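Local coordinates for periplasmic binding protein (Veillonella parvula, PDB 4N01) that probably captures a small solute in the periplasm and hands it to a membrane transporter for uptake into the cell, at residues H305-K310 with E329-I334. Sequence-based numbering, arbitrary orientation.
Sequences HFIRVK and EEIHGI
Ile307 reaches from strand 306-309 to the C-terminal turn of helix 320-332, and its two branches meet different partners there. The longer branch holds CG1 anti to the carbonyl carbon (chi1 -65°) and runs on extended, which brings Ile307 CD1 to 3.4 Å from Ile331 CG1, tighter than usual for two carbons; the two isoleucine side chains lie roughly perpendicular. Ile331 CD1 lies farther from the same methyl, at 4.1 Å. The other branch, Ile307 CG2, touches Glu330 OE1 at 3.5 Å, and the Ile307 and Glu330 side chains run antiparallel, one past the other. With chi2 at 170° the Glu330 chain is drawn out beyond CG, which carries its carboxylate past the isoleucine to a bridging water. That water donates to Glu330 OE1 and to Arg308 O, each at 2.7 Å, and Arg308 O also accepts from Arg326 NH2. Leu327 and Tyr266 add further apolar contacts to Ile307. The strand is an outermost one of a four-stranded parallel sheet, bonded to strand 266-270, and the C-terminal helix packs against it. Chemically, a buried apolar contact between two isoleucines is bordered by a polar link at solvent-exposed Glu330, where the water supplies both protons between two acceptors that could not otherwise pair.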
ATOM      1  N   HIS A 305      -5.373  16.284 -17.502  1.00 13.13           N
ATOM      2  CA  HIS A 305      -5.611  15.900 -16.110  1.00 12.50           C
ATOM      3  C   HIS A 305      -4.782  14.676 -15.720  1.00 16.12           C
ATOM      4  O   HIS A 305      -5.318  13.573 -15.558  1.00 19.64           O
ATOM      5  CB  HIS A 305      -7.091  15.601 -15.901  1.00 12.31           C
ATOM      6  CG  HIS A 305      -7.967  16.811 -15.894  1.00 19.96           C
ATOM      7  ND1 HIS A 305      -7.495  18.086 -15.610  1.00 27.30           N
ATOM      8  CD2 HIS A 305      -9.295  16.962 -16.116  1.00 15.71           C
ATOM      9  CE1 HIS A 305      -8.482  18.948 -15.673  1.00 22.98           C
ATOM     10  NE2 HIS A 305      -9.597  18.290 -15.979  1.00 22.55           N
ATOM     11  N   PHE A 306      -3.475  14.873 -15.575  1.00 11.98           N
ATOM     12  CA  PHE A 306      -2.563  13.810 -15.156  1.00 12.20           C
ATOM     13  C   PHE A 306      -2.110  14.048 -13.724  1.00 13.47           C
ATOM     14  O   PHE A 306      -1.618  15.130 -13.396  1.00 18.25           O
ATOM     15  CB  PHE A 306      -1.333  13.781 -16.074  1.00 15.12           C
ATOM     16  CG  PHE A 306      -1.665  13.531 -17.522  1.00 17.68           C
ATOM     17  CD1 PHE A 306      -2.098  12.277 -17.942  1.00 16.06           C
ATOM     18  CD2 PHE A 306      -1.558  14.551 -18.462  1.00 14.64           C
ATOM     19  CE1 PHE A 306      -2.414  12.044 -19.285  1.00 22.20           C
ATOM     20  CE2 PHE A 306      -1.873  14.325 -19.809  1.00 18.22           C
ATOM     21  CZ  PHE A 306      -2.302  13.071 -20.218  1.00 20.48           C
ATOM     22  N   ILE A 307      -2.248  13.027 -12.883  1.00 11.93           N
ATOM     23  CA  ILE A 307      -1.960  13.148 -11.458  1.00 12.11           C
ATOM     24  C   ILE A 307      -0.920  12.119 -11.023  1.00 16.96           C
ATOM     25  O   ILE A 307      -1.044  10.929 -11.307  1.00 17.07           O
ATOM     26  CB  ILE A 307      -3.238  12.952 -10.645  1.00 16.73           C
ATOM     27  CG1 ILE A 307      -4.206  14.093 -10.956  1.00 23.15           C
ATOM     28  CG2 ILE A 307      -2.943  12.924  -9.150  1.00 18.73           C
ATOM     29  CD1 ILE A 307      -5.486  13.965 -10.252  1.00 26.97           C
ATOM     30  N   ARG A 308       0.113  12.592 -10.344  1.00 11.88           N
ATOM     31  CA  ARG A 308       1.251  11.747  -9.970  1.00 15.76           C
ATOM     32  C   ARG A 308       1.048  11.123  -8.602  1.00 18.69           C
ATOM     33  O   ARG A 308       0.686  11.823  -7.654  1.00 17.21           O
ATOM     34  CB  ARG A 308       2.508  12.611  -9.936  1.00 15.16           C
ATOM     35  CG  ARG A 308       3.796  11.869  -9.617  1.00 16.71           C
ATOM     36  CD  ARG A 308       4.931  12.861  -9.529  1.00 21.73           C
ATOM     37  NE  ARG A 308       6.228  12.212  -9.344  1.00 27.61           N
ATOM     38  CZ  ARG A 308       6.690  11.812  -8.167  1.00 35.51           C
ATOM     39  NH1 ARG A 308       5.946  11.985  -7.083  1.00 35.96           N
ATOM     40  NH2 ARG A 308       7.886  11.240  -8.073  1.00 36.38           N
ATOM     41  N   VAL A 309       1.279   9.818  -8.480  1.00 16.25           N
ATOM     42  CA  VAL A 309       1.322   9.192  -7.153  1.00 14.15           C
ATOM     43  C   VAL A 309       2.484   8.227  -7.070  1.00 19.06           C
ATOM     44  O   VAL A 309       3.019   7.801  -8.093  1.00 17.36           O
ATOM     45  CB  VAL A 309       0.041   8.378  -6.832  1.00 18.16           C
ATOM     46  CG1 VAL A 309      -1.193   9.275  -6.806  1.00 20.69           C
ATOM     47  CG2 VAL A 309      -0.133   7.210  -7.825  1.00 13.76           C
ATOM     48  N   LYS A 310       2.870   7.886  -5.845  1.00 17.89           N
ATOM     49  CA  LYS A 310       3.718   6.728  -5.613  1.00 20.10           C
ATOM     50  C   LYS A 310       2.798   5.571  -5.281  1.00 20.21           C
ATOM     51  O   LYS A 310       1.740   5.769  -4.678  1.00 18.78           O
ATOM     52  CB  LYS A 310       4.661   6.968  -4.439  1.00 15.85           C
ATOM     53  CG  LYS A 310       5.578   8.169  -4.630  1.00 21.71           C
ATOM     54  CD  LYS A 310       6.510   7.960  -5.810  1.00 21.45           C
ATOM     55  CE  LYS A 310       7.557   6.905  -5.478  1.00 22.45           C
ATOM     56  NZ  LYS A 310       8.500   6.666  -6.626  1.00 26.37           N
ATOM     57  N   GLU A 329      -7.200  17.689  -3.321  1.00 15.95           N
ATOM     58  CA  GLU A 329      -6.977  19.076  -3.685  1.00 20.88           C
ATOM     59  C   GLU A 329      -6.773  19.157  -5.189  1.00 22.49           C
ATOM     60  O   GLU A 329      -7.318  20.040  -5.857  1.00 20.40           O
ATOM     61  CB  GLU A 329      -5.781  19.656  -2.920  1.00 17.78           C
ATOM     62  CG  GLU A 329      -6.038  19.768  -1.420  1.00 20.48           C
ATOM     63  CD  GLU A 329      -4.908  20.439  -0.668  1.00 43.32           C
ATOM     64  OE1 GLU A 329      -3.779  20.500  -1.207  1.00 50.68           O
ATOM     65  OE2 GLU A 329      -5.153  20.909   0.466  1.00 47.97           O
ATOM     66  N   GLU A 330      -6.020  18.208  -5.723  1.00 19.06           N
ATOM     67  CA  GLU A 330      -5.709  18.211  -7.147  1.00 25.49           C
ATOM     68  C   GLU A 330      -6.907  17.864  -8.034  1.00 25.78           C
ATOM     69  O   GLU A 330      -7.071  18.446  -9.106  1.00 28.58           O
ATOM     70  CB  GLU A 330      -4.504  17.299  -7.428  1.00 24.23           C
ATOM     71  CG  GLU A 330      -3.169  17.921  -6.977  1.00 25.98           C
ATOM     72  CD  GLU A 330      -1.992  16.957  -7.016  1.00 38.91           C
ATOM     73  OE1 GLU A 330      -2.207  15.760  -7.297  1.00 44.55           O
ATOM     74  OE2 GLU A 330      -0.848  17.394  -6.749  1.00 48.51           O
ATOM     75  N   ILE A 331      -7.749  16.937  -7.586  1.00 16.77           N
ATOM     76  CA  ILE A 331      -8.896  16.483  -8.388  1.00 17.15           C
ATOM     77  C   ILE A 331     -10.077  17.445  -8.299  1.00 20.51           C
ATOM     78  O   ILE A 331     -10.742  17.736  -9.297  1.00 23.56           O
ATOM     79  CB  ILE A 331      -9.332  15.066  -7.956  1.00 18.20           C
ATOM     80  CG1 ILE A 331      -8.246  14.063  -8.349  1.00 17.14           C
ATOM     81  CG2 ILE A 331     -10.666  14.656  -8.588  1.00 19.57           C
ATOM     82  CD1 ILE A 331      -8.424  12.689  -7.741  1.00 16.81           C
ATOM     83  N   HIS A 332     -10.305  17.979  -7.106  1.00 14.87           N
ATOM     84  CA  HIS A 332     -11.497  18.785  -6.850  1.00 15.65           C
ATOM     85  C   HIS A 332     -11.219  20.276  -6.705  1.00 23.32           C
ATOM     86  O   HIS A 332     -12.150  21.068  -6.581  1.00 26.75           O
ATOM     87  CB  HIS A 332     -12.182  18.277  -5.594  1.00 16.16           C
ATOM     88  CG  HIS A 332     -12.742  16.890  -5.734  1.00 18.60           C
ATOM     89  ND1 HIS A 332     -13.866  16.619  -6.479  1.00 20.14           N
ATOM     90  CD2 HIS A 332     -12.328  15.710  -5.216  1.00 18.28           C
ATOM     91  CE1 HIS A 332     -14.131  15.320  -6.410  1.00 23.20           C
ATOM     92  NE2 HIS A 332     -13.214  14.750  -5.655  1.00 20.93           N
ATOM     93  N   GLY A 333      -9.945  20.657  -6.702  1.00 20.90           N
ATOM     94  CA  GLY A 333      -9.576  22.066  -6.643  1.00 25.89           C
ATOM     95  C   GLY A 333      -9.852  22.734  -5.306  1.00 29.33           C
ATOM     96  O   GLY A 333     -10.009  23.951  -5.242  1.00 42.78           O
ATOM     97  N   ILE A 334      -9.919  21.945  -4.238  1.00 33.19           N
ATOM     98  CA  ILE A 334     -10.102  22.493  -2.899  1.00 36.63           C
ATOM     99  C   ILE A 334      -8.756  22.778  -2.248  1.00 34.29           C
ATOM    100  O   ILE A 334      -7.710  22.307  -2.705  1.00 32.76           O
ATOM    101  CB  ILE A 334     -10.835  21.507  -1.957  1.00 34.95           C
ATOM    102  CG1 ILE A 334      -9.992  20.242  -1.743  1.00 34.11           C
ATOM    103  CG2 ILE A 334     -12.197  21.160  -2.490  1.00 37.95           C
ATOM    104  CD1 ILE A 334     -10.463  19.352  -0.587  1.00 37.49           C
TER
HETATM  105  O   HOH W   1      -0.021  14.325  -6.839  1.00 28.09           O